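Local coordinates for protein thymidylate synthase 1 (Bacillus subtilis, PDB 1BSP) that probably catalyses the reductive methylation of dUMP to dTMP, using 5,10-methylenetetrahydrofolate as both methyl donor and reductant and releasing dihydrofolate, at residues Pro55-Lys60 / Lys231-Arg236; Ile227-Ile232 / Asp270-Glu275. All coordinates share one frame; numbering follows the deposited sequence.

Interaction 1: residues Pro55-Lys60 / Lys231-Arg236; sequences PILTTK and KIQMER
Arg-236 NH1 donates to the backbone oxygen Thr-59 O over 2.6 Å, and the acceptor lies at the guanidinium edge, 8° from its plane. The same nitrogen donates to the carbonyl of Asp-270, and one guanidinium end thus secures two loops. A second polar link starts from a side-chain amide. With CG anti to the backbone N (chi1 178°) and the chain extended beyond it, Gln-233 carries its amide off the helix to Thr-59, where NE2 donates to OG1 at 3.0 Å, close to the amide plane. Leu-57 CD2 lies 3.3 Å from Gln-233 NE2, and the Lys-60 chain runs obliquely across that of Gln-233, its CG 3.6 Å from NE2. Gln-233 OE1 accepts from a water that weakly takes a bond from Lys-60 NZ, whose stronger partner is the carbonyl of Ala-185. Replacing Gln-233 by alanine is likely to leave Thr-59 OG1 without this donor and open a gap beside Leu-57 CD2. The contact fastens the last turn of helix 227-234 and the residues just after it to the loop between strand 39-49 and helix 64-76, with helices 3-17 and 188-205 packing against Leu-57.

Interaction 2: residues Ile227-Ile232 / Asp270-Glu275; sequences IDNLKI and DKLLFE
Asn-229 packs on Phe-274 with its CB and its amide. ND2 stands over one face of the ring and, on that same side, points to the backbone oxygen of Leu-273. CB also stands above the ring plane on the ND2 side, offset toward the CE1-CZ end, 3.7 Å from Phe-274 CE1. The hydrogen bond from Asn-229 ND2 to Leu-273 O is weak, bent to 126° at the hydrogen, and its 2.5 Å length is suspiciously short at this resolution, so its detail is doubtful. The asparagine CG stands anti to its own carbonyl carbon (chi1 -85°), which directs the amide from the helix toward residues 270-275. Phe-274 has the corresponding first torsion, chi1 -68°, and its ring extends back to the helix, placing CE1 and CZ nearest to it. The Leu-230 and Phe-274 side chains cross at about a right angle, Leu-230 CD1 meeting Phe-274 CE1 at 3.6 Å. One turn beyond Asn-229, Ile-232 and Leu-272 slide past each other in opposite directions, their branches meeting at 4.0 Å between Ile-232 CG2 and Leu-272 CD2. The other leucine methyl, CD1, sits near the carbonyl oxygen of Asn-229. His-226 adds an edge-to-face contact with Phe-274, and Arg-225 forms a salt bridge with Glu-275. Helix 227-234 is thus joined to the C-terminal segment of the thymidylate synthase fold, with the Leu-230 side chain about 4 Å from that of Val-222, predicted to contribute to the dUMP site of the partner subunit.

From the N terminus, the chain first reaches residues 55-60, crosses much of the fold and returns to them at 231-236, so interaction 1 closes a loop with 170 residues between its segments. Interaction 2 closes a much shorter one, from 227-232 to 270-275. Because 227-232 begins before 231-236 and 270-275 follows it, the two closures cross instead of nesting. They overlap at Lys-231 and Ile-232, and their centres lie 9 Å apart. Helix 227-234 is the common element: it ties the loop ahead of helix 64-76 to the C-terminal segment. Direct packing between Gln-233 and Leu-272 further unites the two contacts.

Interaction 1: residues Pro55-Lys60 / Lys231-Arg236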
ATOM      1  N   PRO B  55     -14.029  -7.122 -13.931  1.00 24.59           N
ATOM      2  CA  PRO B  55     -13.272  -8.256 -13.390  1.00 22.51           C
ATOM      3  C   PRO B  55     -14.124  -9.088 -12.444  1.00 18.17           C
ATOM      4  O   PRO B  55     -14.384  -8.683 -11.314  1.00 20.77           O
ATOM      5  CB  PRO B  55     -12.110  -7.570 -12.664  1.00 20.65           C
ATOM      6  CG  PRO B  55     -12.736  -6.305 -12.159  1.00 19.85           C
ATOM      7  CD  PRO B  55     -13.545  -5.849 -13.364  1.00 25.96           C
ATOM      8  N   ILE B  56     -14.598 -10.232 -12.920  1.00 14.11           N
ATOM      9  CA  ILE B  56     -15.411 -11.098 -12.086  1.00 11.06           C
ATOM     10  C   ILE B  56     -15.096 -12.535 -12.447  1.00 12.93           C
ATOM     11  O   ILE B  56     -14.660 -12.822 -13.569  1.00 15.02           O
ATOM     12  CB  ILE B  56     -16.924 -10.772 -12.221  1.00 13.47           C
ATOM     13  CG1 ILE B  56     -17.697 -11.365 -11.041  1.00 14.94           C
ATOM     14  CG2 ILE B  56     -17.479 -11.272 -13.552  1.00 10.78           C
ATOM     15  CD1 ILE B  56     -19.111 -10.849 -10.924  1.00 12.75           C
ATOM     16  N   LEU B  57     -15.212 -13.411 -11.455  1.00 16.33           N
ATOM     17  CA  LEU B  57     -14.925 -14.830 -11.620  1.00 15.37           C
ATOM     18  C   LEU B  57     -16.117 -15.529 -12.270  1.00 15.13           C
ATOM     19  O   LEU B  57     -17.271 -15.243 -11.944  1.00 10.34           O
ATOM     20  CB  LEU B  57     -14.619 -15.445 -10.244  1.00 15.06           C
ATOM     21  CG  LEU B  57     -13.802 -16.738 -10.095  1.00 16.85           C
ATOM     22  CD1 LEU B  57     -12.393 -16.550 -10.636  1.00 18.24           C
ATOM     23  CD2 LEU B  57     -13.737 -17.120  -8.633  1.00 12.15           C
ATOM     24  N   THR B  58     -15.835 -16.415 -13.218  1.00 16.83           N
ATOM     25  CA  THR B  58     -16.894 -17.154 -13.888  1.00 19.67           C
ATOM     26  C   THR B  58     -16.827 -18.651 -13.588  1.00 20.94           C
ATOM     27  O   THR B  58     -17.824 -19.348 -13.751  1.00 19.56           O
ATOM     28  CB  THR B  58     -16.870 -16.941 -15.416  1.00 20.67           C
ATOM     29  OG1 THR B  58     -15.707 -17.570 -15.977  1.00 18.66           O
ATOM     30  CG2 THR B  58     -16.870 -15.436 -15.754  1.00 21.21           C
ATOM     31  N   THR B  59     -15.673 -19.134 -13.121  1.00 21.15           N
ATOM     32  CA  THR B  59     -15.492 -20.554 -12.793  1.00 16.52           C
ATOM     33  C   THR B  59     -16.340 -20.992 -11.599  1.00 17.30           C
ATOM     34  O   THR B  59     -16.450 -22.170 -11.305  1.00 20.24           O
ATOM     35  CB  THR B  59     -14.028 -20.879 -12.518  1.00 14.89           C
ATOM     36  OG1 THR B  59     -13.515 -19.944 -11.562  1.00 17.34           O
ATOM     37  CG2 THR B  59     -13.202 -20.828 -13.816  1.00  2.00           C
ATOM     38  N   LYS B  60     -16.912 -20.028 -10.896  1.00 18.84           N
ATOM     39  CA  LYS B  60     -17.792 -20.300  -9.776  1.00 18.40           C
ATOM     40  C   LYS B  60     -18.565 -19.001  -9.648  1.00 21.69           C
ATOM     41  O   LYS B  60     -18.213 -18.020 -10.301  1.00 25.71           O
ATOM     42  CB  LYS B  60     -16.990 -20.602  -8.510  1.00 23.07           C
ATOM     43  CG  LYS B  60     -16.475 -19.396  -7.740  1.00 28.98           C
ATOM     44  CD  LYS B  60     -16.067 -19.821  -6.344  1.00 30.85           C
ATOM     45  CE  LYS B  60     -15.849 -18.640  -5.414  1.00 38.44           C
ATOM     46  NZ  LYS B  60     -15.279 -19.103  -4.110  1.00 39.08           N
ATOM     47  N   LYS B 231      -8.028 -26.721  -7.343  1.00 29.05           N
ATOM     48  CA  LYS B 231      -7.469 -27.515  -8.425  1.00 31.01           C
ATOM     49  C   LYS B 231      -8.568 -27.781  -9.448  1.00 30.23           C
ATOM     50  O   LYS B 231      -8.356 -27.636 -10.657  1.00 31.68           O
ATOM     51  CB  LYS B 231      -6.933 -28.841  -7.871  1.00 36.26           C
ATOM     52  CG  LYS B 231      -5.475 -28.812  -7.448  1.00 41.01           C
ATOM     53  CD  LYS B 231      -4.599 -28.784  -8.682  1.00 51.42           C
ATOM     54  CE  LYS B 231      -3.119 -28.875  -8.364  1.00 55.73           C
ATOM     55  NZ  LYS B 231      -2.348 -29.023  -9.640  1.00 62.88           N
ATOM     56  N   ILE B 232      -9.744 -28.152  -8.947  1.00 28.53           N
ATOM     57  CA  ILE B 232     -10.916 -28.444  -9.769  1.00 27.31           C
ATOM     58  C   ILE B 232     -11.312 -27.203 -10.573  1.00 29.23           C
ATOM     59  O   ILE B 232     -11.368 -27.229 -11.806  1.00 31.32           O
ATOM     60  CB  ILE B 232     -12.111 -28.868  -8.872  1.00 25.43           C
ATOM     61  CG1 ILE B 232     -11.839 -30.227  -8.235  1.00 30.15           C
ATOM     62  CG2 ILE B 232     -13.408 -28.898  -9.669  1.00 30.84           C
ATOM     63  CD1 ILE B 232     -12.922 -30.661  -7.262  1.00 33.92           C
ATOM     64  N   GLN B 233     -11.565 -26.121  -9.848  1.00 26.95           N
ATOM     65  CA  GLN B 233     -11.954 -24.835 -10.403  1.00 26.84           C
ATOM     66  C   GLN B 233     -11.022 -24.365 -11.520  1.00 26.81           C
ATOM     67  O   GLN B 233     -11.472 -23.808 -12.513  1.00 30.15           O
ATOM     68  CB  GLN B 233     -12.005 -23.812  -9.267  1.00 23.49           C
ATOM     69  CG  GLN B 233     -12.346 -22.402  -9.653  1.00 26.07           C
ATOM     70  CD  GLN B 233     -12.480 -21.501  -8.442  1.00 27.86           C
ATOM     71  OE1 GLN B 233     -11.979 -21.813  -7.363  1.00 31.16           O
ATOM     72  NE2 GLN B 233     -13.155 -20.376  -8.614  1.00 29.12           N
ATOM     73  N   MET B 234      -9.728 -24.616 -11.381  1.00 28.66           N
ATOM     74  CA  MET B 234      -8.793 -24.193 -12.409  1.00 31.93           C
ATOM     75  C   MET B 234      -9.052 -24.907 -13.731  1.00 34.14           C
ATOM     76  O   MET B 234      -8.939 -24.304 -14.794  1.00 35.97           O
ATOM     77  CB  MET B 234      -7.352 -24.421 -11.958  1.00 34.13           C
ATOM     78  CG  MET B 234      -6.840 -23.399 -10.961  1.00 37.12           C
ATOM     79  SD  MET B 234      -5.061 -23.534 -10.696  1.00 41.57           S
ATOM     80  CE  MET B 234      -4.452 -22.983 -12.300  1.00 39.78           C
ATOM     81  N   GLU B 235      -9.431 -26.178 -13.657  1.00 37.68           N
ATOM     82  CA  GLU B 235      -9.705 -26.980 -14.848  1.00 42.16           C
ATOM     83  C   GLU B 235     -11.076 -26.692 -15.471  1.00 42.56           C
ATOM     84  O   GLU B 235     -11.420 -27.262 -16.513  1.00 44.42           O
ATOM     85  CB  GLU B 235      -9.591 -28.473 -14.510  1.00 50.92           C
ATOM     86  CG  GLU B 235      -8.232 -29.101 -14.837  1.00 61.70           C
ATOM     87  CD  GLU B 235      -8.274 -30.025 -16.056  1.00 68.78           C
ATOM     88  OE1 GLU B 235      -9.244 -29.953 -16.846  1.00 72.12           O
ATOM     89  OE2 GLU B 235      -7.333 -30.832 -16.225  1.00 72.83           O
ATOM     90  N   ARG B 236     -11.853 -25.815 -14.840  1.00 37.72           N
ATOM     91  CA  ARG B 236     -13.185 -25.475 -15.335  1.00 32.75           C
ATOM     92  C   ARG B 236     -13.225 -24.597 -16.579  1.00 33.04           C
ATOM     93  O   ARG B 236     -12.249 -23.942 -16.932  1.00 31.89           O
ATOM     94  CB  ARG B 236     -14.029 -24.831 -14.237  1.00 25.45           C
ATOM     95  CG  ARG B 236     -14.650 -25.824 -13.296  1.00 14.64           C
ATOM     96  CD  ARG B 236     -15.600 -25.121 -12.366  1.00 11.72           C
ATOM     97  NE  ARG B 236     -16.306 -26.049 -11.489  1.00 11.29           N
ATOM     98  CZ  ARG B 236     -17.191 -25.671 -10.574  1.00 15.07           C
ATOM     99  NH1 ARG B 236     -17.476 -24.388 -10.425  1.00 15.65           N
ATOM    100  NH2 ARG B 236     -17.794 -26.569  -9.811  1.00 16.93           N
TER
HETATM  101  O   HOH W   1     -13.020 -19.797  -5.868  1.00 12.23           O

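Interaction 2: residues Ile227-Ile232 / Asp270-Glu275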
ATOM      1  N   ILE B 227      -7.212 -26.402  -1.370  1.00 17.47           N
ATOM      2  CA  ILE B 227      -6.439 -26.756  -2.556  1.00 15.48           C
ATOM      3  C   ILE B 227      -7.045 -27.720  -3.578  1.00 19.24           C
ATOM      4  O   ILE B 227      -6.919 -27.505  -4.784  1.00 17.86           O
ATOM      5  CB  ILE B 227      -5.009 -27.176  -2.153  1.00 15.13           C
ATOM      6  CG1 ILE B 227      -4.343 -26.014  -1.399  1.00 16.03           C
ATOM      7  CG2 ILE B 227      -4.186 -27.523  -3.379  1.00 11.31           C
ATOM      8  CD1 ILE B 227      -2.965 -26.308  -0.880  1.00 19.49           C
ATOM      9  N   ASP B 228      -7.724 -28.765  -3.119  1.00 25.29           N
ATOM     10  CA  ASP B 228      -8.318 -29.719  -4.050  1.00 25.54           C
ATOM     11  C   ASP B 228      -9.422 -29.134  -4.924  1.00 24.83           C
ATOM     12  O   ASP B 228      -9.485 -29.410  -6.120  1.00 20.30           O
ATOM     13  CB  ASP B 228      -8.783 -30.972  -3.313  1.00 33.25           C
ATOM     14  CG  ASP B 228      -7.625 -31.887  -2.932  1.00 36.43           C
ATOM     15  OD1 ASP B 228      -6.678 -32.041  -3.742  1.00 35.89           O
ATOM     16  OD2 ASP B 228      -7.673 -32.457  -1.823  1.00 42.61           O
ATOM     17  N   ASN B 229     -10.263 -28.287  -4.338  1.00 25.91           N
ATOM     18  CA  ASN B 229     -11.341 -27.648  -5.084  1.00 27.60           C
ATOM     19  C   ASN B 229     -10.769 -26.561  -5.988  1.00 28.75           C
ATOM     20  O   ASN B 229     -11.248 -26.366  -7.102  1.00 27.29           O
ATOM     21  CB  ASN B 229     -12.398 -27.066  -4.145  1.00 30.23           C
ATOM     22  CG  ASN B 229     -13.429 -28.098  -3.716  1.00 33.35           C
ATOM     23  OD1 ASN B 229     -13.447 -29.221  -4.218  1.00 33.85           O
ATOM     24  ND2 ASN B 229     -14.303 -27.713  -2.796  1.00 30.74           N
ATOM     25  N   LEU B 230      -9.740 -25.862  -5.510  1.00 25.56           N
ATOM     26  CA  LEU B 230      -9.087 -24.823  -6.298  1.00 26.32           C
ATOM     27  C   LEU B 230      -8.511 -25.500  -7.533  1.00 25.01           C
ATOM     28  O   LEU B 230      -8.513 -24.940  -8.624  1.00 27.12           O
ATOM     29  CB  LEU B 230      -7.970 -24.150  -5.488  1.00 24.23           C
ATOM     30  CG  LEU B 230      -8.121 -22.688  -5.045  1.00 22.44           C
ATOM     31  CD1 LEU B 230      -9.544 -22.370  -4.633  1.00 18.28           C
ATOM     32  CD2 LEU B 230      -7.152 -22.400  -3.910  1.00 18.59           C
ATOM     33  N   LYS B 231      -8.028 -26.721  -7.343  1.00 29.05           N
ATOM     34  CA  LYS B 231      -7.469 -27.515  -8.425  1.00 31.01           C
ATOM     35  C   LYS B 231      -8.568 -27.781  -9.448  1.00 30.23           C
ATOM     36  O   LYS B 231      -8.356 -27.636 -10.657  1.00 31.68           O
ATOM     37  CB  LYS B 231      -6.933 -28.841  -7.871  1.00 36.26           C
ATOM     38  CG  LYS B 231      -5.475 -28.812  -7.448  1.00 41.01           C
ATOM     39  CD  LYS B 231      -4.599 -28.784  -8.682  1.00 51.42           C
ATOM     40  CE  LYS B 231      -3.119 -28.875  -8.364  1.00 55.73           C
ATOM     41  NZ  LYS B 231      -2.348 -29.023  -9.640  1.00 62.88           N
ATOM     42  N   ILE B 232      -9.744 -28.152  -8.947  1.00 28.53           N
ATOM     43  CA  ILE B 232     -10.916 -28.444  -9.769  1.00 27.31           C
ATOM     44  C   ILE B 232     -11.312 -27.203 -10.573  1.00 29.23           C
ATOM     45  O   ILE B 232     -11.368 -27.229 -11.806  1.00 31.32           O
ATOM     46  CB  ILE B 232     -12.111 -28.868  -8.872  1.00 25.43           C
ATOM     47  CG1 ILE B 232     -11.839 -30.227  -8.235  1.00 30.15           C
ATOM     48  CG2 ILE B 232     -13.408 -28.898  -9.669  1.00 30.84           C
ATOM     49  CD1 ILE B 232     -12.922 -30.661  -7.262  1.00 33.92           C
ATOM     50  N   ASP B 270     -20.524 -24.428 -11.730  1.00 34.80           N
ATOM     51  CA  ASP B 270     -21.311 -25.000 -10.635  1.00 42.69           C
ATOM     52  C   ASP B 270     -20.771 -24.692  -9.238  1.00 42.14           C
ATOM     53  O   ASP B 270     -19.647 -24.225  -9.077  1.00 42.90           O
ATOM     54  CB  ASP B 270     -21.447 -26.516 -10.817  1.00 50.81           C
ATOM     55  CG  ASP B 270     -22.245 -26.893 -12.055  1.00 58.69           C
ATOM     56  OD1 ASP B 270     -23.334 -26.315 -12.272  1.00 63.95           O
ATOM     57  OD2 ASP B 270     -21.786 -27.783 -12.805  1.00 64.67           O
ATOM     58  N   LYS B 271     -21.563 -25.003  -8.221  1.00 38.01           N
ATOM     59  CA  LYS B 271     -21.170 -24.731  -6.844  1.00 38.31           C
ATOM     60  C   LYS B 271     -19.974 -25.551  -6.352  1.00 37.40           C
ATOM     61  O   LYS B 271     -19.947 -26.776  -6.496  1.00 37.26           O
ATOM     62  CB  LYS B 271     -22.367 -24.951  -5.917  1.00 39.01           C
ATOM     63  CG  LYS B 271     -22.212 -24.347  -4.533  1.00 41.71           C
ATOM     64  CD  LYS B 271     -23.499 -24.482  -3.740  1.00 43.83           C
ATOM     65  CE  LYS B 271     -23.373 -23.823  -2.371  1.00 54.34           C
ATOM     66  NZ  LYS B 271     -24.525 -24.130  -1.461  1.00 57.15           N
ATOM     67  N   LEU B 272     -18.985 -24.850  -5.796  1.00 34.90           N
ATOM     68  CA  LEU B 272     -17.780 -25.455  -5.221  1.00 29.23           C
ATOM     69  C   LEU B 272     -17.834 -25.080  -3.745  1.00 30.44           C
ATOM     70  O   LEU B 272     -18.014 -23.905  -3.426  1.00 35.29           O
ATOM     71  CB  LEU B 272     -16.520 -24.841  -5.826  1.00 27.06           C
ATOM     72  CG  LEU B 272     -16.011 -25.263  -7.201  1.00 26.71           C
ATOM     73  CD1 LEU B 272     -14.790 -24.442  -7.545  1.00 28.85           C
ATOM     74  CD2 LEU B 272     -15.658 -26.735  -7.198  1.00 29.96           C
ATOM     75  N   LEU B 273     -17.701 -26.051  -2.845  1.00 28.90           N
ATOM     76  CA  LEU B 273     -17.759 -25.754  -1.409  1.00 28.40           C
ATOM     77  C   LEU B 273     -16.377 -25.490  -0.809  1.00 25.43           C
ATOM     78  O   LEU B 273     -15.386 -26.077  -1.238  1.00 24.74           O
ATOM     79  CB  LEU B 273     -18.459 -26.888  -0.655  1.00 27.85           C
ATOM     80  CG  LEU B 273     -19.883 -27.221  -1.114  1.00 29.12           C
ATOM     81  CD1 LEU B 273     -20.343 -28.502  -0.458  1.00 30.44           C
ATOM     82  CD2 LEU B 273     -20.840 -26.087  -0.787  1.00 28.08           C
ATOM     83  N   PHE B 274     -16.313 -24.575   0.156  1.00 24.81           N
ATOM     84  CA  PHE B 274     -15.055 -24.224   0.820  1.00 23.20           C
ATOM     85  C   PHE B 274     -15.286 -24.035   2.304  1.00 22.86           C
ATOM     86  O   PHE B 274     -16.040 -23.154   2.704  1.00 26.43           O
ATOM     87  CB  PHE B 274     -14.472 -22.922   0.256  1.00 16.63           C
ATOM     88  CG  PHE B 274     -13.998 -23.034  -1.150  1.00 12.58           C
ATOM     89  CD1 PHE B 274     -12.754 -23.580  -1.431  1.00 11.93           C
ATOM     90  CD2 PHE B 274     -14.790 -22.595  -2.199  1.00 10.96           C
ATOM     91  CE1 PHE B 274     -12.299 -23.689  -2.738  1.00 10.60           C
ATOM     92  CE2 PHE B 274     -14.346 -22.698  -3.518  1.00 15.96           C
ATOM     93  CZ  PHE B 274     -13.095 -23.247  -3.785  1.00 10.62           C
ATOM     94  N   GLU B 275     -14.605 -24.841   3.111  1.00 22.88           N
ATOM     95  CA  GLU B 275     -14.721 -24.762   4.561  1.00 24.32           C
ATOM     96  C   GLU B 275     -14.336 -23.387   5.078  1.00 25.92           C
ATOM     97  O   GLU B 275     -13.337 -22.797   4.639  1.00 20.07           O
ATOM     98  CB  GLU B 275     -13.823 -25.799   5.233  1.00 29.08           C
ATOM     99  CG  GLU B 275     -14.553 -26.988   5.809  1.00 32.42           C
ATOM    100  CD  GLU B 275     -13.652 -27.831   6.683  1.00 34.69           C
ATOM    101  OE1 GLU B 275     -13.471 -27.458   7.861  1.00 32.11           O
ATOM    102  OE2 GLU B 275     -13.119 -28.852   6.192  1.00 37.19           O
TER